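Pyoverdine synthetase F (Pseudomonas aeruginosa PAO1, PDB 6CUL) probably serves as a biosynthetic enzyme, folded as a single alpha/beta chain round a mixed seven-stranded sheet. Local coordinates at residues G57-D62 / L104-T109; V233-L238 / L264-A269; L238-S243 / W253-N258; K34-S39 / S259-L264; Y53-V58 / L92-K97. All coordinates share one frame; numbering follows the deposited sequence.

Contact 1 of 5, residues G57-D62 / L104-T109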
# COMPACT_ATOMS: atom_id res chain seq x y z
N GLY A 57 8.09 -11.25 -6.58
CA GLY A 57 8.22 -10.12 -7.44
C GLY A 57 7.73 -8.86 -6.81
O GLY A 57 6.84 -8.89 -6.04
N VAL A 58 8.31 -7.74 -7.16
CA VAL A 58 7.87 -6.48 -6.59
C VAL A 58 7.43 -5.58 -7.75
O VAL A 58 8.16 -4.76 -8.21
CB VAL A 58 8.96 -5.76 -5.74
CG1 VAL A 58 8.46 -4.44 -5.22
CG2 VAL A 58 9.42 -6.60 -4.56
N ILE A 59 6.23 -5.79 -8.19
CA ILE A 59 5.62 -5.08 -9.25
C ILE A 59 5.20 -3.63 -8.92
O ILE A 59 4.82 -3.32 -7.87
CB ILE A 59 4.44 -5.92 -9.76
CG1 ILE A 59 4.87 -7.38 -9.98
CG2 ILE A 59 3.86 -5.37 -11.03
CD1 ILE A 59 3.81 -8.40 -9.88
N TYR A 60 5.37 -2.74 -9.85
CA TYR A 60 4.99 -1.38 -9.67
C TYR A 60 4.34 -0.95 -10.99
O TYR A 60 4.75 -1.36 -12.00
CB TYR A 60 6.19 -0.55 -9.23
CG TYR A 60 7.06 -0.14 -10.29
CD1 TYR A 60 8.01 -0.95 -10.82
CD2 TYR A 60 6.89 1.07 -10.82
CE1 TYR A 60 8.77 -0.49 -11.85
CE2 TYR A 60 7.64 1.54 -11.84
CZ TYR A 60 8.57 0.76 -12.34
OH TYR A 60 9.24 1.32 -13.33
N ASP A 61 3.31 -0.17 -10.95
CA ASP A 61 2.68 0.20 -12.16
C ASP A 61 3.00 1.52 -12.83
O ASP A 61 2.45 1.77 -13.84
CB ASP A 61 1.20 0.20 -11.92
CG ASP A 61 0.72 1.46 -11.35
OD1 ASP A 61 1.18 1.88 -10.35
OD2 ASP A 61 -0.15 2.00 -11.89
N ASP A 62 3.90 2.30 -12.32
CA ASP A 62 4.12 3.59 -12.87
C ASP A 62 4.69 3.60 -14.26
O ASP A 62 5.35 2.69 -14.63
CB ASP A 62 5.04 4.36 -11.97
CG ASP A 62 4.73 4.20 -10.55
OD1 ASP A 62 4.86 3.14 -10.00
OD2 ASP A 62 4.36 5.17 -9.97
N LEU A 104 9.51 -4.99 -10.85
CA LEU A 104 8.85 -5.27 -12.12
C LEU A 104 7.86 -4.20 -12.49
O LEU A 104 7.13 -3.76 -11.65
CB LEU A 104 8.01 -6.52 -12.02
CG LEU A 104 8.74 -7.81 -12.01
CD1 LEU A 104 7.79 -8.97 -11.99
CD2 LEU A 104 9.53 -7.85 -13.26
N SER A 105 7.80 -3.80 -13.74
CA SER A 105 6.83 -2.84 -14.10
C SER A 105 5.84 -3.50 -15.00
O SER A 105 6.24 -4.09 -15.97
CB SER A 105 7.39 -1.66 -14.83
OG SER A 105 6.48 -0.59 -14.81
N VAL A 106 4.56 -3.37 -14.68
CA VAL A 106 3.49 -3.84 -15.50
C VAL A 106 2.74 -2.52 -15.64
O VAL A 106 1.72 -2.33 -15.07
CB VAL A 106 2.65 -4.91 -14.87
CG1 VAL A 106 1.30 -5.00 -15.53
CG2 VAL A 106 3.33 -6.22 -14.94
N PRO A 107 3.27 -1.62 -16.46
CA PRO A 107 2.71 -0.28 -16.51
C PRO A 107 1.27 -0.09 -16.96
O PRO A 107 0.92 -0.58 -17.95
CB PRO A 107 3.65 0.44 -17.45
CG PRO A 107 4.83 -0.41 -17.56
CD PRO A 107 4.36 -1.78 -17.40
N SER A 108 0.49 0.66 -16.19
CA SER A 108 -0.85 1.04 -16.51
C SER A 108 -0.84 2.26 -17.38
O SER A 108 -1.32 3.29 -17.04
CB SER A 108 -1.70 1.36 -15.28
OG SER A 108 -1.12 2.20 -14.37
N THR A 109 -0.27 2.02 -18.55
CA THR A 109 -0.13 2.92 -19.68
C THR A 109 -1.45 3.44 -20.24
O THR A 109 -1.55 4.55 -20.58
CB THR A 109 0.57 2.22 -20.76
OG1 THR A 109 -0.02 0.94 -20.94
CG2 THR A 109 1.92 2.08 -20.36
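Ile59 and Leu104 lie side by side in two parallel strands, 55-60 and 103-105, with their CA atoms 4.3 Å apart and both side chains on one face of the sheet. The strands are zipped by backbone bonds: Tyr60 N donates to Leu104 O at 2.7 Å, and Leu104 N donates to Val58 O. This Ile59 face is the tight one. Ile59 CG1 comes within 3.8 Å of Leu104 CB, and the other branch, CG2, placed anti to the backbone N, meets Val106 CG2 at 4.0 Å. Helix 118-136 closes over the same side, putting Leu135 on Ile59 and Leu131 on Val106. The face of Tyr60 and Ser105 is looser, and both residues are partly exposed. Ser105 OG stands above the Tyr60 ring toward its rim, with Ser105 CB 3.5 Å from Tyr60 CE1; the hydroxyl gives only a weak bond to Tyr60 O, which Val106 N also reaches weakly. Strand 103-105 is the outer member of a sheet whose parallel part has the 3-2-1-4-5 order of Rossmann-like folds. Beyond the strands the grip firms again. Ser108 N donates to Asp61 O at 3.3 Å, and Ser108 OG donates to Asp61 OD2 at 2.7 Å, coming from the anti side, slightly out of the carboxylate plane. Asp61 OD1 is taken by Ser11 and Arg13. With both oxygens of this buried carboxylate engaged, its rotation is fixed, and the turn leading to Thr109, which lines the FGD pocket, is tied to the sheet through it.

Contact 2 of 5, residues V233-L238 / L264-A269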
# COMPACT_ATOMS: atom_id res chain seq x y z
N VAL A 233 -12.51 -8.62 5.45
CA VAL A 233 -11.39 -8.54 6.33
C VAL A 233 -10.89 -9.89 6.82
O VAL A 233 -11.62 -10.66 7.34
CB VAL A 233 -11.73 -7.68 7.53
CG1 VAL A 233 -10.53 -7.42 8.43
CG2 VAL A 233 -12.25 -6.40 7.06
N PHE A 234 -9.63 -10.16 6.59
CA PHE A 234 -9.03 -11.33 7.11
C PHE A 234 -8.31 -11.13 8.45
O PHE A 234 -8.29 -12.01 9.21
CB PHE A 234 -8.14 -11.96 6.06
CG PHE A 234 -7.28 -13.03 6.57
CD1 PHE A 234 -7.76 -14.31 6.72
CD2 PHE A 234 -5.98 -12.77 6.88
CE1 PHE A 234 -6.96 -15.29 7.20
CE2 PHE A 234 -5.17 -13.75 7.33
CZ PHE A 234 -5.65 -15.01 7.52
N HIS A 235 -7.66 -10.00 8.67
CA HIS A 235 -7.01 -9.71 9.91
C HIS A 235 -7.00 -8.23 10.13
O HIS A 235 -6.79 -7.49 9.22
CB HIS A 235 -5.61 -10.30 9.99
CG HIS A 235 -4.92 -10.04 11.27
ND1 HIS A 235 -5.47 -10.35 12.47
CD2 HIS A 235 -3.75 -9.46 11.54
CE1 HIS A 235 -4.66 -10.00 13.43
NE2 HIS A 235 -3.60 -9.45 12.90
N ASP A 236 -7.24 -7.84 11.36
CA ASP A 236 -7.35 -6.46 11.71
C ASP A 236 -6.64 -5.99 12.97
O ASP A 236 -6.64 -6.68 13.90
CB ASP A 236 -8.80 -6.18 11.89
CG ASP A 236 -9.21 -4.95 11.26
OD1 ASP A 236 -8.42 -4.34 10.58
OD2 ASP A 236 -10.37 -4.60 11.44
N VAL A 237 -6.07 -4.80 12.92
CA VAL A 237 -5.39 -4.19 14.03
C VAL A 237 -5.86 -2.75 14.20
O VAL A 237 -6.14 -2.14 13.28
CB VAL A 237 -3.85 -4.27 13.93
CG1 VAL A 237 -3.12 -3.65 15.11
CG2 VAL A 237 -3.43 -5.69 13.86
N LEU A 238 -5.95 -2.32 15.43
CA LEU A 238 -6.38 -1.02 15.77
C LEU A 238 -5.67 -0.56 16.95
O LEU A 238 -6.20 -0.50 17.98
CB LEU A 238 -7.88 -1.05 16.03
CG LEU A 238 -8.54 0.23 16.44
CD1 LEU A 238 -8.44 1.31 15.41
CD2 LEU A 238 -9.97 0.02 16.88
N LEU A 264 -0.18 -6.49 8.58
CA LEU A 264 0.26 -7.19 7.46
C LEU A 264 1.00 -8.46 7.84
O LEU A 264 0.79 -9.42 7.22
CB LEU A 264 1.09 -6.31 6.56
CG LEU A 264 1.99 -6.93 5.53
CD1 LEU A 264 1.26 -7.56 4.40
CD2 LEU A 264 3.02 -5.92 5.12
N HIS A 265 1.89 -8.43 8.79
CA HIS A 265 2.56 -9.64 9.20
C HIS A 265 1.67 -10.69 9.90
O HIS A 265 1.66 -11.79 9.52
CB HIS A 265 3.76 -9.34 10.04
CG HIS A 265 4.60 -8.20 9.52
ND1 HIS A 265 5.51 -7.54 10.29
CD2 HIS A 265 4.57 -7.54 8.35
CE1 HIS A 265 6.03 -6.56 9.61
NE2 HIS A 265 5.47 -6.53 8.43
N GLU A 266 0.89 -10.30 10.86
CA GLU A 266 0.00 -11.23 11.48
C GLU A 266 -0.98 -11.77 10.49
O GLU A 266 -1.23 -12.91 10.54
CB GLU A 266 -0.76 -10.63 12.63
CG GLU A 266 -0.02 -10.58 13.94
CD GLU A 266 -0.89 -10.17 15.08
OE1 GLU A 266 -1.60 -9.18 15.01
OE2 GLU A 266 -0.84 -10.87 16.06
N GLY A 267 -1.48 -10.95 9.59
CA GLY A 267 -2.36 -11.41 8.57
C GLY A 267 -1.70 -12.45 7.66
O GLY A 267 -2.31 -13.39 7.36
N LEU A 268 -0.47 -12.23 7.21
CA LEU A 268 0.21 -13.22 6.42
C LEU A 268 0.43 -14.53 7.23
O LEU A 268 0.10 -15.56 6.78
CB LEU A 268 1.52 -12.67 5.83
CG LEU A 268 1.54 -11.61 4.71
CD1 LEU A 268 2.91 -11.06 4.40
CD2 LEU A 268 0.88 -12.00 3.41
N ALA A 269 0.86 -14.40 8.47
CA ALA A 269 1.13 -15.54 9.35
C ALA A 269 -0.09 -16.41 9.51
O ALA A 269 0.01 -17.58 9.40
CB ALA A 269 1.59 -15.06 10.70
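His235 NE2 gives its hydrogen to Glu266 OE1 at 2.9 Å, the one hydrogen bond between strand 233-241 and this part of helix 248-271. The oxygen lies close to the imidazole plane, but the N-H meets the carboxylate from well above the carboxylate's own plane. Ring and carboxylate planes are turned 79° to each other. The ring gets there by a first torsion of -179°: CG points opposite the backbone N and carries the imidazole out from the strand toward the helix. On the way it passes Gly267. His235 CB rests 3.7 Å from Gly267 CA, and His235 CD2 comes within 3.3 Å of Gly267 N. With no side chain on Gly267, strand and helix can come this close, their short axes 7.8 Å apart at the nearest point. Farther along the strand, Val237 CG2 touches the same carboxylate, 4.1 Å from Glu266 OE1. Glu266 is exposed, so the bond sits at the outer margin of the contact, whereas Gly267 below it is buried. Phe234 also turns toward the helix, but its very short approach to Gly267 O is doubtful; more soundly, it packs on Leu270 and Leu271. Phe234 and His235 both face Phe221 of strand 216-223, which makes a classic beta bulge. Strand and following helix run nearly antiparallel, at 156°, the strand-then-helix layer packing typical of an alpha/beta fold, here at the edge of the sheet.

Contact 3 of 5, residues L238-S243 / W253-N258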
# COMPACT_ATOMS: atom_id res chain seq x y z
N LEU A 238 -5.95 -2.32 15.43
CA LEU A 238 -6.38 -1.02 15.77
C LEU A 238 -5.67 -0.56 16.95
O LEU A 238 -6.20 -0.50 17.98
CB LEU A 238 -7.88 -1.05 16.03
CG LEU A 238 -8.54 0.23 16.44
CD1 LEU A 238 -8.44 1.31 15.41
CD2 LEU A 238 -9.97 0.02 16.88
N LYS A 239 -4.43 -0.23 16.80
CA LYS A 239 -3.61 0.22 17.89
C LYS A 239 -2.97 1.62 17.79
O LYS A 239 -2.00 1.88 18.42
CB LYS A 239 -2.54 -0.83 18.09
CG LYS A 239 -3.12 -2.13 18.42
CD LYS A 239 -2.12 -3.11 18.83
CE LYS A 239 -2.75 -4.40 19.26
NZ LYS A 239 -3.26 -5.28 18.20
N THR A 240 -3.52 2.50 17.01
CA THR A 240 -2.93 3.79 16.83
C THR A 240 -3.73 4.91 17.50
O THR A 240 -4.75 5.27 17.01
CB THR A 240 -2.80 4.07 15.34
OG1 THR A 240 -2.42 2.90 14.66
CG2 THR A 240 -1.78 5.08 15.12
N GLU A 241 -3.27 5.41 18.64
CA GLU A 241 -3.96 6.46 19.33
C GLU A 241 -3.79 7.70 18.50
O GLU A 241 -2.80 7.87 17.86
CB GLU A 241 -3.43 6.67 20.74
CG GLU A 241 -4.47 7.12 21.77
CD GLU A 241 -3.92 7.75 23.05
OE1 GLU A 241 -3.57 8.90 23.07
OE2 GLU A 241 -3.93 7.11 24.08
N ILE A 242 -4.77 8.54 18.47
CA ILE A 242 -4.68 9.69 17.65
C ILE A 242 -4.74 10.92 18.49
O ILE A 242 -5.57 10.99 19.29
CB ILE A 242 -5.84 9.71 16.68
CG1 ILE A 242 -5.96 8.38 15.99
CG2 ILE A 242 -5.67 10.81 15.67
CD1 ILE A 242 -6.82 8.42 14.77
N SER A 243 -3.88 11.89 18.29
CA SER A 243 -3.90 13.12 19.08
C SER A 243 -4.34 14.35 18.30
O SER A 243 -3.94 14.51 17.21
CB SER A 243 -2.57 13.40 19.73
OG SER A 243 -2.53 14.63 20.38
N TRP A 253 3.02 7.62 10.15
CA TRP A 253 4.07 6.88 10.76
C TRP A 253 3.49 6.04 11.91
O TRP A 253 3.62 4.92 11.88
CB TRP A 253 5.16 7.85 11.24
CG TRP A 253 6.48 7.26 11.58
CD1 TRP A 253 7.55 7.16 10.78
CD2 TRP A 253 6.86 6.69 12.81
NE1 TRP A 253 8.54 6.56 11.41
CE2 TRP A 253 8.15 6.26 12.67
CE3 TRP A 253 6.21 6.49 14.02
CZ2 TRP A 253 8.81 5.63 13.70
CZ3 TRP A 253 6.84 5.88 14.99
CH2 TRP A 253 8.14 5.45 14.85
N ASN A 254 2.77 6.60 12.81
CA ASN A 254 2.28 5.79 13.86
C ASN A 254 1.35 4.63 13.44
O ASN A 254 1.45 3.57 13.96
CB ASN A 254 1.57 6.66 14.82
CG ASN A 254 2.51 7.48 15.62
OD1 ASN A 254 3.67 7.31 15.58
ND2 ASN A 254 1.98 8.39 16.34
N ASN A 255 0.44 4.85 12.53
CA ASN A 255 -0.37 3.78 12.05
C ASN A 255 0.49 2.76 11.30
O ASN A 255 0.25 1.62 11.40
CB ASN A 255 -1.54 4.26 11.25
CG ASN A 255 -2.66 3.28 11.25
OD1 ASN A 255 -3.01 2.75 12.26
ND2 ASN A 255 -3.20 3.02 10.11
N PHE A 256 1.47 3.21 10.53
CA PHE A 256 2.37 2.32 9.87
C PHE A 256 3.12 1.57 10.92
O PHE A 256 3.26 0.43 10.77
CB PHE A 256 3.48 3.01 9.15
CG PHE A 256 3.29 3.18 7.71
CD1 PHE A 256 2.08 3.18 7.14
CD2 PHE A 256 4.39 3.48 6.91
CE1 PHE A 256 1.96 3.41 5.79
CE2 PHE A 256 4.27 3.71 5.59
CZ PHE A 256 3.07 3.67 5.03
N ASN A 257 3.65 2.22 11.95
CA ASN A 257 4.36 1.55 13.03
C ASN A 257 3.48 0.89 14.16
O ASN A 257 3.84 -0.10 14.67
CB ASN A 257 5.55 2.41 13.50
CG ASN A 257 6.60 2.72 12.36
OD1 ASN A 257 7.65 2.16 12.29
ND2 ASN A 257 6.31 3.63 11.55
N ASN A 258 2.35 1.48 14.54
CA ASN A 258 1.47 0.89 15.56
C ASN A 258 0.50 -0.17 15.11
O ASN A 258 0.23 -1.05 15.81
CB ASN A 258 0.68 1.96 16.32
CG ASN A 258 1.25 2.27 17.68
OD1 ASN A 258 2.30 1.81 18.04
ND2 ASN A 258 0.54 3.05 18.45
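Asn254 touches the strand first: its CB lies 3.7 Å from Thr240 CG2, a methyl that also presses on the helix backbone, 3.4 Å from Asn255 N. One residue on, Asn255 turns its amide to the other branch of Thr240. Its CG is anti to the backbone N (chi1 -155°), which brings OD1 round to Thr240 OG1, and the hydroxyl donates to it. The modelled length of 2.5 Å is shorter than expected and is best taken as doubtful, though the bond itself is plausible. The two side chains cross at about a right angle. The other end of the amide, ND2, bonds to Gly218 O, so Asn255 bridges two neighbouring antiparallel strands, 233-241 and 216-223, from the helix above them. This is the helix-on-sheet layering of an alpha/beta fold: helix 248-271 folds back over the outermost strand after a short connection, at 147° to it and 7.3 Å away at the nearest point of the short axes. Thr240, buried beneath, is thus met by methyl packing on one branch and a polar partner on the other. The helix then widens into a pi-type turn at 256-258, where the chain swings round to Asn258. There Asn258 CB lies 3.6 Å from Thr240 OG1, on the exposed border of the contact. Asn258 O, at the same border, comes within 3.6 Å of Lys239 CB, while the rest of the lysine chain leads away from the helix.

Contact 4 of 5, residues K34-S39 / S259-L264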
# COMPACT_ATOMS: atom_id res chain seq x y z
N LYS A 34 9.66 4.47 7.01
CA LYS A 34 9.94 3.20 6.44
C LYS A 34 8.77 2.77 5.61
O LYS A 34 7.69 3.05 5.96
CB LYS A 34 10.17 2.20 7.56
CG LYS A 34 10.65 0.84 7.17
CD LYS A 34 10.50 -0.11 8.31
CE LYS A 34 11.66 -0.07 9.28
NZ LYS A 34 11.62 -1.03 10.39
N SER A 35 9.04 2.13 4.50
CA SER A 35 8.02 1.63 3.67
C SER A 35 7.41 0.35 4.16
O SER A 35 7.91 -0.30 5.00
CB SER A 35 8.51 1.44 2.28
OG SER A 35 9.31 0.36 2.15
N VAL A 36 6.26 0.05 3.62
CA VAL A 36 5.59 -1.19 3.89
C VAL A 36 6.42 -2.37 3.43
O VAL A 36 6.44 -3.33 4.09
CB VAL A 36 4.24 -1.24 3.26
CG1 VAL A 36 3.61 -2.57 3.48
CG2 VAL A 36 3.38 -0.18 3.84
N LEU A 37 7.05 -2.28 2.28
CA LEU A 37 7.91 -3.31 1.80
C LEU A 37 9.15 -3.49 2.66
O LEU A 37 9.54 -4.56 2.91
CB LEU A 37 8.29 -3.04 0.35
CG LEU A 37 9.05 -4.11 -0.41
CD1 LEU A 37 8.19 -5.29 -0.61
CD2 LEU A 37 9.61 -3.64 -1.73
N GLU A 38 9.74 -2.43 3.12
CA GLU A 38 10.89 -2.54 3.98
C GLU A 38 10.54 -3.27 5.27
O GLU A 38 11.31 -4.03 5.72
CB GLU A 38 11.54 -1.22 4.29
CG GLU A 38 12.89 -1.40 4.91
CD GLU A 38 13.70 -0.17 4.92
OE1 GLU A 38 13.18 0.85 4.65
OE2 GLU A 38 14.87 -0.22 5.19
N SER A 39 9.39 -2.99 5.81
CA SER A 39 8.99 -3.68 6.96
C SER A 39 8.81 -5.17 6.68
O SER A 39 9.17 -5.91 7.49
CB SER A 39 7.77 -3.08 7.61
OG SER A 39 7.84 -3.33 8.94
N SER A 259 -0.06 -0.04 13.95
CA SER A 259 -0.96 -1.00 13.47
C SER A 259 -0.75 -1.66 12.13
O SER A 259 -1.20 -2.69 11.96
CB SER A 259 -2.32 -0.34 13.49
OG SER A 259 -3.31 -1.26 13.36
N LEU A 260 -0.18 -0.97 11.16
CA LEU A 260 0.01 -1.48 9.82
C LEU A 260 1.03 -2.55 9.56
O LEU A 260 0.77 -3.48 8.90
CB LEU A 260 0.17 -0.33 8.83
CG LEU A 260 0.02 -0.69 7.36
CD1 LEU A 260 -0.84 0.33 6.64
CD2 LEU A 260 1.33 -0.90 6.66
N PHE A 261 2.21 -2.38 10.06
CA PHE A 261 3.16 -3.39 9.87
C PHE A 261 2.67 -4.67 10.58
O PHE A 261 2.72 -5.71 10.04
CB PHE A 261 4.58 -2.90 10.24
CG PHE A 261 5.05 -1.76 9.41
CD1 PHE A 261 4.53 -1.54 8.18
CD2 PHE A 261 5.98 -0.91 9.87
CE1 PHE A 261 4.93 -0.51 7.43
CE2 PHE A 261 6.38 0.14 9.12
CZ PHE A 261 5.87 0.33 7.89
N PRO A 262 2.12 -4.53 11.78
CA PRO A 262 1.62 -5.71 12.47
C PRO A 262 0.47 -6.39 11.77
O PRO A 262 0.48 -7.59 11.67
CB PRO A 262 1.19 -5.18 13.82
CG PRO A 262 1.91 -3.92 13.97
CD PRO A 262 2.06 -3.34 12.63
N ALA A 263 -0.46 -5.66 11.26
CA ALA A 263 -1.52 -6.30 10.60
C ALA A 263 -1.05 -7.05 9.38
O ALA A 263 -1.49 -8.11 9.17
CB ALA A 263 -2.62 -5.32 10.25
N LEU A 264 -0.18 -6.49 8.58
CA LEU A 264 0.26 -7.19 7.46
C LEU A 264 1.00 -8.46 7.84
O LEU A 264 0.79 -9.42 7.22
CB LEU A 264 1.09 -6.31 6.56
CG LEU A 264 1.99 -6.93 5.53
CD1 LEU A 264 1.26 -7.56 4.40
CD2 LEU A 264 3.02 -5.92 5.12
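One face of the Phe261 ring carries Ser39, whose CB stands 3.5 Å from the ring centroid and only 9° off its normal, a CH-pi contact squarely over the ring. Ser39 OG overhangs the same face nearer the root of the ring, 3.2 Å from Phe261 CD2. The edges are taken by the start of the other segment: Lys34 O approaches Phe261 CZ at 3.8 Å close to the ring plane, and Val36 CG2 lies against Phe261 CE1 at 3.9 Å. A first torsion of -62°, with CG anti to the carbonyl carbon, swings the ring toward helix 36-46 and slots it against that helix's first turn. Val36 spreads its two branches over the other side chains. Its CG2 branch meets Leu260 CD2 at 3.6 Å, the two side chains crossing at about a right angle, while its CG1 branch reaches Leu264 CD2 at 3.8 Å. The contact is buried and held by packing, with Ser39 OG and the carbonyls of Lys34 and Ser35 lying against the ring. The start of helix 36-46 is held by Ser35 in the N-cap position, where Ser35 OG accepts from Glu38 N at 3.0 Å in a nearly straight bond. Lys34 sends its ammonium off to Glu42. Two helices far apart in sequence are thus laid side by side on the central sheet, Val36 on Tyr8 and both leucines on Ile169, as in Rossmann-like three-layer folds.

Contact 5 of 5, residues Y53-V58 / L92-K97; sequences YELVGV and LQVQGK
Lys97 reaches Glu54 from a tight beta turn, Val94 to Lys97: Gln95 and Gly96, both with positive phi, form its two corner residues, and Val94 N bonds to Lys97 O at 2.7 Å across it. The turn belongs to the long loop before strand 103-105, and it meets the chain just as strand 55-60 of the central sheet begins. Lys97, Glu54 and Leu55 have most of the buried surface. Both long chains are extended beyond CG, which lets their charged ends reach each other in a salt bridge between Lys97 NZ and Glu54 OE2; the side chains cross at about a right angle. The modelled separation of 2.4 Å is too short to trust, as the place of OE2 is uncertain, so the salt bridge is plausible but its geometry is doubtful. The same ammonium also gives a weak bond to Leu55 O, 3.4 Å from Lys97 NZ, and thus lies near both the carboxylate and the strand backbone. Asn45 of helix 36-46 also holds the turn, bonding to Gln95 N and Gln93 O. Inward of these charges the contact becomes apolar and buried: Leu55 packs on Leu44, Val94 on Val41, and Leu55 CD2 meets Val94 CG2 at 4.4 Å.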
# COMPACT_ATOMS: atom_id res chain seq x y z
N TYR A 53 6.92 -17.79 3.47
CA TYR A 53 6.80 -17.17 2.19
C TYR A 53 8.11 -16.79 1.50
O TYR A 53 9.12 -16.64 2.09
CB TYR A 53 6.02 -15.88 2.36
CG TYR A 53 4.59 -15.97 2.80
CD1 TYR A 53 3.64 -16.38 1.97
CD2 TYR A 53 4.20 -15.54 4.05
CE1 TYR A 53 2.35 -16.42 2.34
CE2 TYR A 53 2.87 -15.59 4.44
CZ TYR A 53 1.96 -16.04 3.57
OH TYR A 53 0.67 -16.11 3.86
N GLU A 54 8.08 -16.66 0.21
CA GLU A 54 9.22 -16.15 -0.48
C GLU A 54 8.70 -14.99 -1.27
O GLU A 54 7.79 -15.17 -2.03
CB GLU A 54 9.84 -17.16 -1.40
CG GLU A 54 11.22 -16.72 -1.80
CD GLU A 54 11.75 -17.48 -2.94
OE1 GLU A 54 11.14 -18.37 -3.37
OE2 GLU A 54 12.78 -17.18 -3.39
N LEU A 55 9.26 -13.80 -1.12
CA LEU A 55 8.75 -12.71 -1.88
C LEU A 55 9.29 -12.94 -3.32
O LEU A 55 10.48 -13.07 -3.54
CB LEU A 55 9.19 -11.41 -1.28
CG LEU A 55 8.90 -10.14 -2.06
CD1 LEU A 55 7.45 -9.81 -2.10
CD2 LEU A 55 9.70 -9.00 -1.50
N VAL A 56 8.41 -13.01 -4.30
CA VAL A 56 8.90 -13.32 -5.62
C VAL A 56 9.02 -12.16 -6.57
O VAL A 56 9.97 -12.07 -7.26
CB VAL A 56 8.19 -14.54 -6.22
CG1 VAL A 56 8.46 -15.74 -5.38
CG2 VAL A 56 6.72 -14.30 -6.38
N GLY A 57 8.09 -11.25 -6.58
CA GLY A 57 8.22 -10.12 -7.44
C GLY A 57 7.73 -8.86 -6.81
O GLY A 57 6.84 -8.89 -6.04
N VAL A 58 8.31 -7.74 -7.16
CA VAL A 58 7.87 -6.48 -6.59
C VAL A 58 7.43 -5.58 -7.75
O VAL A 58 8.16 -4.76 -8.21
CB VAL A 58 8.96 -5.76 -5.74
CG1 VAL A 58 8.46 -4.44 -5.22
CG2 VAL A 58 9.42 -6.60 -4.56
N LEU A 92 19.17 -2.82 -0.10
CA LEU A 92 18.46 -3.75 0.73
C LEU A 92 18.47 -5.16 0.22
O LEU A 92 18.36 -5.37 -0.95
CB LEU A 92 17.02 -3.26 0.93
CG LEU A 92 16.16 -3.89 2.01
CD1 LEU A 92 16.96 -4.04 3.28
CD2 LEU A 92 14.91 -3.09 2.26
N GLN A 93 18.51 -6.13 1.13
CA GLN A 93 18.49 -7.54 0.77
C GLN A 93 17.26 -8.26 1.31
O GLN A 93 16.93 -8.10 2.44
CB GLN A 93 19.68 -8.26 1.37
CG GLN A 93 20.92 -7.42 1.58
CD GLN A 93 20.79 -6.44 2.72
OE1 GLN A 93 19.69 -6.03 3.09
NE2 GLN A 93 21.91 -6.04 3.27
N VAL A 94 16.55 -9.03 0.51
CA VAL A 94 15.45 -9.78 1.06
C VAL A 94 15.76 -11.23 0.88
O VAL A 94 15.87 -11.63 -0.25
CB VAL A 94 14.10 -9.54 0.35
CG1 VAL A 94 14.24 -9.67 -1.14
CG2 VAL A 94 13.06 -10.51 0.85
N GLN A 95 15.89 -12.00 1.95
CA GLN A 95 16.14 -13.42 1.88
C GLN A 95 17.29 -13.73 0.99
O GLN A 95 17.14 -14.48 0.07
CB GLN A 95 14.91 -14.19 1.44
CG GLN A 95 15.06 -15.69 1.67
CD GLN A 95 15.54 -16.49 0.47
OE1 GLN A 95 15.75 -15.96 -0.60
NE2 GLN A 95 15.77 -17.77 0.69
N GLY A 96 18.42 -13.08 1.17
CA GLY A 96 19.51 -13.35 0.26
C GLY A 96 19.23 -13.08 -1.21
O GLY A 96 19.64 -13.85 -2.01
N LYS A 97 18.48 -12.04 -1.54
CA LYS A 97 18.19 -11.62 -2.88
C LYS A 97 18.28 -10.10 -2.78
O LYS A 97 17.74 -9.53 -1.85
CB LYS A 97 16.77 -11.95 -3.33
CG LYS A 97 16.32 -13.38 -3.23
CD LYS A 97 14.93 -13.51 -3.86
CE LYS A 97 14.28 -14.85 -3.63
NZ LYS A 97 13.11 -15.08 -4.50

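From the N terminus, contact 4 opens first and closes the widest loop, bringing helix 36-46 to helix 248-271 across 220 residues. Within that span, contacts 5 and 1 both start on strand 55-60 and share Gly57 and Val58; contact 5 closes on the loop at 92-97, contact 1 on the outer strand 103-105. On the opposite side of the chain's centre from contact 1, contact 2 opens on strand 233-241 and ends beyond Leu264, so it crosses contact 4. Contact 3 lies within the span of contact 2, pairing a later part of the same strand with an earlier part of the same helix. Val58 touching Leu37 links contacts 1 and 4; Tyr53 OH probably bonds Leu268 O, linking contacts 5 and 2.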